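Local coordinates for ABC transporter substrate-binding protein-branched chain amino acid transport (Streptococcus pneumoniae, PDB 4GNR) that binds isoleucine between its two lobes and probably delivers branched-chain amino acids to an ABC transporter for uptake, at residues K131-Y136 with P224-D229; V146-D151 with K162-S167. All coordinates share one frame; numbering follows the deposited sequence.

Overall arrangement
Both contacts belong to the lobe built on the mixed sheet that contains strands 145-151 and 225-227. From the N terminus the chain first forms the other lobe's parallel sheet, then enters helix 126-139, which supplies 131-136. Strand 145-151 follows, and helix 155-167 folds back on it, so contact 2 closes a short loop between 146-151 and 162-167. The chain continues through strands 171-178 and 199-201 before strand 225-227 returns to pack against helix 126-139 and closes contact 1, whose long loop encloses contact 2 entirely. The two helices also touch directly, for instance Ser-134 on Phe-164, and Asp-229 ends contact 1 in the isoleucine pocket.

Contact 1: K131-Y136 with P224-D229; sequences KIISNY and PIVGGD. With ILE (isoleucine), chain B.
Ile-133 of helix 126-139 packs on Val-226 of strand 225-227, a helix-on-sheet contact in one lobe of the periplasmic binding protein fold. The CB of Ile-133 points at the strand and splits the side chain into two branches. CG2, anti to the backbone N, meets Val-226 CG1 at 3.9 Å, the two side chains sliding past each other in opposite directions. The other branch leaves through CG1, which lies beside the backbone N (chi1 -68°), and its extended chi2 of 166° carries CD1 to the Gly-227/Gly-228 peptide. There CD1 is 3.9 Å from the carbonyl O of Gly-227 and 4.0 Å from the N of Gly-228. No hydrogen bond joins the segments; the contact is buried van der Waals packing, on a side chain at CG2 and peptide atoms at CD1. Ile-251 of the adjacent strand and Phe-164 of helix 155-167 also touch Ile-133.

Just beyond the glycines the chain turns into the ligand pocket. Gln-129, on the same helix as Ile-133, accepts a hydrogen bond from Asp-229 N, a polar tie to the pocket residue. Tyr-156 OH is hydrogen-bonded to Asp-229 OD1, helping to position the carboxylate. The ammonium of the bound isoleucine leans unevenly on that carboxylate: its N makes a 2.8 Å hydrogen bond to Asp-229 OD2 and a weak one of 3.3 Å to Asp-229 OD1.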
loop_
_atom_site.group_PDB
_atom_site.type_symbol
_atom_site.label_atom_id
_atom_site.label_comp_id
_atom_site.label_asym_id
_atom_site.label_seq_id
_atom_site.Cartn_x
_atom_site.Cartn_y
_atom_site.Cartn_z
ATOM N N LYS A 131 5.196 -11.450 -9.725
ATOM C CA LYS A 131 6.465 -11.938 -10.293
ATOM C C LYS A 131 7.514 -12.097 -9.201
ATOM O O LYS A 131 8.228 -13.090 -9.152
ATOM C CB LYS A 131 6.982 -10.976 -11.374
ATOM C CG LYS A 131 6.184 -10.937 -12.643
ATOM C CD LYS A 131 6.614 -9.792 -13.537
ATOM C CE LYS A 131 5.817 -9.694 -14.796
ATOM N NZ LYS A 131 6.226 -8.442 -15.454
ATOM N N ILE A 132 7.604 -11.087 -8.333
ATOM C CA ILE A 132 8.552 -11.147 -7.219
ATOM C C ILE A 132 8.216 -12.330 -6.304
ATOM O O ILE A 132 9.106 -13.065 -5.873
ATOM C CB ILE A 132 8.554 -9.836 -6.456
ATOM C CG1 ILE A 132 9.297 -8.766 -7.283
ATOM C CG2 ILE A 132 9.188 -10.019 -5.077
ATOM C CD1 ILE A 132 9.145 -7.370 -6.663
ATOM N N ILE A 133 6.933 -12.495 -5.972
ATOM C CA ILE A 133 6.546 -13.603 -5.107
ATOM C C ILE A 133 6.938 -14.940 -5.761
ATOM O O ILE A 133 7.493 -15.825 -5.109
ATOM C CB ILE A 133 5.054 -13.520 -4.736
ATOM C CG1 ILE A 133 4.808 -12.306 -3.819
ATOM C CG2 ILE A 133 4.597 -14.805 -4.046
ATOM C CD1 ILE A 133 3.334 -11.925 -3.655
ATOM N N SER A 134 6.617 -15.113 -7.031
ATOM C CA SER A 134 7.007 -16.348 -7.744
ATOM C C SER A 134 8.525 -16.579 -7.694
ATOM O O SER A 134 8.999 -17.668 -7.350
ATOM C CB SER A 134 6.554 -16.313 -9.194
ATOM O OG SER A 134 6.888 -17.518 -9.867
ATOM N N ASN A 135 9.302 -15.549 -8.021
ATOM C CA ASN A 135 10.761 -15.703 -7.996
ATOM C C ASN A 135 11.278 -16.054 -6.601
ATOM O O ASN A 135 12.153 -16.899 -6.441
ATOM C CB ASN A 135 11.455 -14.402 -8.448
ATOM C CG ASN A 135 11.219 -14.038 -9.907
ATOM O OD1 ASN A 135 10.780 -14.859 -10.715
ATOM N ND2 ASN A 135 11.550 -12.790 -10.250
ATOM N N TYR A 136 10.738 -15.380 -5.594
ATOM C CA TYR A 136 11.215 -15.560 -4.219
ATOM C C TYR A 136 10.876 -16.956 -3.693
ATOM O O TYR A 136 11.716 -17.666 -3.110
ATOM C CB TYR A 136 10.641 -14.468 -3.305
ATOM C CG TYR A 136 11.310 -14.430 -1.968
ATOM C CD1 TYR A 136 10.838 -15.179 -0.890
ATOM C CD2 TYR A 136 12.465 -13.687 -1.784
ATOM C CE1 TYR A 136 11.485 -15.154 0.343
ATOM C CE2 TYR A 136 13.126 -13.653 -0.553
ATOM C CZ TYR A 136 12.634 -14.402 0.506
ATOM O OH TYR A 136 13.256 -14.416 1.737
ATOM N N PRO A 224 6.241 -21.707 5.204
ATOM C CA PRO A 224 6.148 -20.282 4.888
ATOM C C PRO A 224 4.805 -19.852 4.325
ATOM O O PRO A 224 4.223 -20.553 3.497
ATOM C CB PRO A 224 7.244 -20.111 3.827
ATOM C CG PRO A 224 8.297 -21.118 4.229
ATOM C CD PRO A 224 7.471 -22.319 4.664
ATOM N N ILE A 225 4.340 -18.704 4.818
ATOM C CA ILE A 225 3.117 -18.014 4.322
ATOM C C ILE A 225 3.672 -16.709 3.723
ATOM O O ILE A 225 4.360 -15.960 4.423
ATOM C CB ILE A 225 2.047 -17.820 5.366
ATOM C CG1 ILE A 225 1.530 -19.207 5.794
ATOM C CG2 ILE A 225 0.902 -16.961 4.802
ATOM C CD1 ILE A 225 0.560 -19.150 6.950
ATOM N N VAL A 226 3.372 -16.461 2.445
ATOM C CA VAL A 226 3.938 -15.346 1.700
ATOM C C VAL A 226 2.843 -14.451 1.158
ATOM O O VAL A 226 1.879 -14.928 0.551
ATOM C CB VAL A 226 4.780 -15.910 0.530
ATOM C CG1 VAL A 226 5.527 -14.789 -0.210
ATOM C CG2 VAL A 226 5.772 -16.964 1.013
ATOM N N GLY A 227 3.008 -13.155 1.371
ATOM C CA GLY A 227 2.016 -12.192 0.949
ATOM C C GLY A 227 2.569 -11.030 0.168
ATOM O O GLY A 227 3.775 -10.820 0.030
ATOM N N GLY A 228 1.620 -10.292 -0.416
ATOM C CA GLY A 228 1.918 -9.034 -1.059
ATOM C C GLY A 228 1.924 -7.909 -0.004
ATOM O O GLY A 228 1.959 -8.130 1.210
ATOM N N ASP A 229 1.841 -6.685 -0.510
ATOM C CA ASP A 229 1.937 -5.509 0.356
ATOM C C ASP A 229 0.807 -5.415 1.381
ATOM O O ASP A 229 0.936 -4.689 2.371
ATOM C CB ASP A 229 2.113 -4.213 -0.436
ATOM C CG ASP A 229 0.886 -3.786 -1.271
ATOM O OD1 ASP A 229 0.193 -4.656 -1.852
ATOM O OD2 ASP A 229 0.670 -2.537 -1.392
HETATM N N ILE B . -1.798 -2.130 -2.668
HETATM C CA ILE B . -3.121 -2.398 -2.038
HETATM C C ILE B . -4.223 -1.865 -2.946
HETATM O O ILE B . -5.411 -2.025 -2.593
HETATM C CB ILE B . -3.182 -1.994 -0.534
HETATM C CG1 ILE B . -2.620 -0.609 -0.315
HETATM C CG2 ILE B . -2.415 -3.005 0.487
HETATM C CD1 ILE B . -2.749 -0.155 1.122
HETATM O OXT ILE B . -3.882 -1.327 -4.020
#

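Contact 2: V146-D151 with K162-S167; sequences VVLYTD and KSFRES
This is an apolar helix-on-strand contact within a beta-alpha-beta unit, in which helix 155-167 connects the parallel neighbours 145-151 and 171-178 at one border of the lobe's mixed sheet. Val-146 and Leu-148, two residues apart on the strand, both turn toward the helix and meet Phe-164 and Arg-165. The segment axes run nearly antiparallel, at 159°, and approach to 10.8 Å, a gap bridged by side chains without any hydrogen bond between the segments.

Phe-164 extends toward the strand with CG anti to its backbone N (chi1 178°), which sends the ring toward the sheet. Val-146 comes from the opposite direction and meets the ring's far edge near its plane, with CG2 3.9 Å from Phe-164 CZ. Leu-148 approaches the same ring obliquely, its CD2 4.2 Å from Phe-164 CD2. Tyr-168, just past the end of the helix, stacks with the ring, and the Phe-164 side chain fills the space between its own helix and strand 145-151.

The CB of Arg-165 does not point at the strand, but its chain, extended from CG to NE, brings the guanidinium nearer, and the Arg-165 and Leu-148 side chains cross at about a right angle. NE forms a salt bridge with OD2 of Asp-175 on strand 171-178, which holds the charged group there, probably fixing its rotation. At the border of the apolar patch, Leu-148 CD2 lies over one face of the guanidinium, 3.6 Å from Arg-165 NE and 3.7 Å from Arg-165 NH2.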
loop_
_atom_site.group_PDB
_atom_site.type_symbol
_atom_site.label_atom_id
_atom_site.label_comp_id
_atom_site.label_asym_id
_atom_site.label_seq_id
_atom_site.Cartn_x
_atom_site.Cartn_y
_atom_site.Cartn_z
ATOM N N VAL A 146 3.387 -25.369 -4.160
ATOM C CA VAL A 146 2.789 -24.328 -3.327
ATOM C C VAL A 146 1.269 -24.447 -3.344
ATOM O O VAL A 146 0.666 -25.073 -4.217
ATOM C CB VAL A 146 3.095 -22.881 -3.814
ATOM C CG1 VAL A 146 4.593 -22.626 -3.825
ATOM C CG2 VAL A 146 2.436 -22.610 -5.161
ATOM N N VAL A 147 0.692 -23.858 -2.303
ATOM C CA VAL A 147 -0.711 -23.641 -2.194
ATOM C C VAL A 147 -0.921 -22.126 -2.514
ATOM O O VAL A 147 -0.186 -21.290 -2.047
ATOM C CB VAL A 147 -1.284 -23.892 -0.789
ATOM C CG1 VAL A 147 -2.722 -23.422 -0.670
ATOM C CG2 VAL A 147 -1.161 -25.363 -0.415
ATOM N N LEU A 148 -1.930 -21.804 -3.313
ATOM C CA LEU A 148 -2.323 -20.420 -3.659
ATOM C C LEU A 148 -3.718 -20.248 -3.011
ATOM O O LEU A 148 -4.637 -21.042 -3.300
ATOM C CB LEU A 148 -2.336 -20.192 -5.163
ATOM C CG LEU A 148 -2.666 -18.780 -5.657
ATOM C CD1 LEU A 148 -1.729 -17.715 -5.049
ATOM C CD2 LEU A 148 -2.626 -18.741 -7.187
ATOM N N TYR A 149 -3.873 -19.216 -2.170
ATOM C CA TYR A 149 -5.126 -18.992 -1.383
ATOM C C TYR A 149 -5.430 -17.514 -1.505
ATOM O O TYR A 149 -4.756 -16.695 -0.909
ATOM C CB TYR A 149 -4.868 -19.504 0.029
ATOM C CG TYR A 149 -6.065 -19.594 0.959
ATOM C CD1 TYR A 149 -7.306 -19.975 0.509
ATOM C CD2 TYR A 149 -5.887 -19.498 2.320
ATOM C CE1 TYR A 149 -8.383 -20.155 1.412
ATOM C CE2 TYR A 149 -6.940 -19.683 3.216
ATOM C CZ TYR A 149 -8.180 -20.013 2.758
ATOM O OH TYR A 149 -9.224 -20.218 3.631
ATOM N N THR A 150 -6.484 -17.195 -2.240
ATOM C CA THR A 150 -6.740 -15.816 -2.639
ATOM C C THR A 150 -8.102 -15.243 -2.305
ATOM O O THR A 150 -9.112 -15.961 -2.308
ATOM C CB THR A 150 -6.609 -15.795 -4.236
ATOM O OG1 THR A 150 -5.362 -16.365 -4.644
ATOM C CG2 THR A 150 -6.752 -14.427 -4.847
ATOM N N ASP A 151 -8.116 -13.930 -2.033
ATOM C CA ASP A 151 -9.365 -13.182 -1.755
ATOM C C ASP A 151 -10.057 -13.053 -3.104
ATOM O O ASP A 151 -9.726 -12.186 -3.912
ATOM C CB ASP A 151 -9.051 -11.798 -1.170
ATOM C CG ASP A 151 -10.294 -10.965 -0.858
ATOM O OD1 ASP A 151 -11.435 -11.410 -1.173
ATOM O OD2 ASP A 151 -10.079 -9.840 -0.293
ATOM N N LYS A 162 -3.022 -13.763 -10.510
ATOM C CA LYS A 162 -2.869 -13.951 -11.970
ATOM C C LYS A 162 -1.391 -13.914 -12.366
ATOM O O LYS A 162 -0.895 -14.772 -13.106
ATOM C CB LYS A 162 -3.677 -12.904 -12.742
ATOM C CG LYS A 162 -3.512 -12.945 -14.255
ATOM C CD LYS A 162 -4.314 -11.829 -14.932
ATOM C CE LYS A 162 -4.140 -11.811 -16.442
ATOM N NZ LYS A 162 -2.968 -11.002 -16.854
ATOM N N SER A 163 -0.688 -12.901 -11.870
ATOM C CA SER A 163 0.726 -12.766 -12.178
ATOM C C SER A 163 1.557 -13.926 -11.610
ATOM O O SER A 163 2.472 -14.446 -12.269
ATOM C CB SER A 163 1.214 -11.423 -11.674
ATOM O OG SER A 163 2.609 -11.351 -11.855
ATOM N N PHE A 164 1.243 -14.314 -10.379
ATOM C CA PHE A 164 1.925 -15.435 -9.770
ATOM C C PHE A 164 1.772 -16.704 -10.627
ATOM O O PHE A 164 2.747 -17.403 -10.931
ATOM C CB PHE A 164 1.401 -15.708 -8.358
ATOM C CG PHE A 164 2.063 -16.893 -7.720
ATOM C CD1 PHE A 164 3.281 -16.761 -7.069
ATOM C CD2 PHE A 164 1.513 -18.160 -7.826
ATOM C CE1 PHE A 164 3.925 -17.849 -6.537
ATOM C CE2 PHE A 164 2.178 -19.261 -7.285
ATOM C CZ PHE A 164 3.383 -19.092 -6.636
ATOM N N ARG A 165 0.536 -17.008 -11.017
ATOM C CA ARG A 165 0.284 -18.222 -11.830
ATOM C C ARG A 165 1.041 -18.193 -13.156
ATOM O O ARG A 165 1.540 -19.209 -13.641
ATOM C CB ARG A 165 -1.203 -18.460 -12.118
ATOM C CG ARG A 165 -2.058 -18.758 -10.924
ATOM C CD ARG A 165 -3.488 -19.193 -11.366
ATOM N NE ARG A 165 -4.420 -19.247 -10.247
ATOM C CZ ARG A 165 -5.166 -18.212 -9.876
ATOM N NH1 ARG A 165 -5.137 -17.092 -10.585
ATOM N NH2 ARG A 165 -5.951 -18.291 -8.813
ATOM N N GLU A 166 1.124 -17.010 -13.750
ATOM C CA GLU A 166 1.837 -16.848 -15.032
ATOM C C GLU A 166 3.326 -17.151 -14.921
ATOM O O GLU A 166 3.925 -17.793 -15.787
ATOM C CB GLU A 166 1.689 -15.409 -15.556
ATOM C CG GLU A 166 0.278 -15.022 -15.951
ATOM C CD GLU A 166 0.126 -13.554 -16.331
ATOM O OE1 GLU A 166 0.999 -12.720 -15.986
ATOM O OE2 GLU A 166 -0.907 -13.226 -16.955
ATOM N N SER A 167 3.912 -16.679 -13.828
ATOM C CA SER A 167 5.346 -16.824 -13.577
ATOM C C SER A 167 5.837 -18.130 -12.977
ATOM O O SER A 167 6.907 -18.634 -13.349
ATOM C CB SER A 167 5.772 -15.709 -12.606
ATOM O OG SER A 167 5.453 -14.431 -13.117
#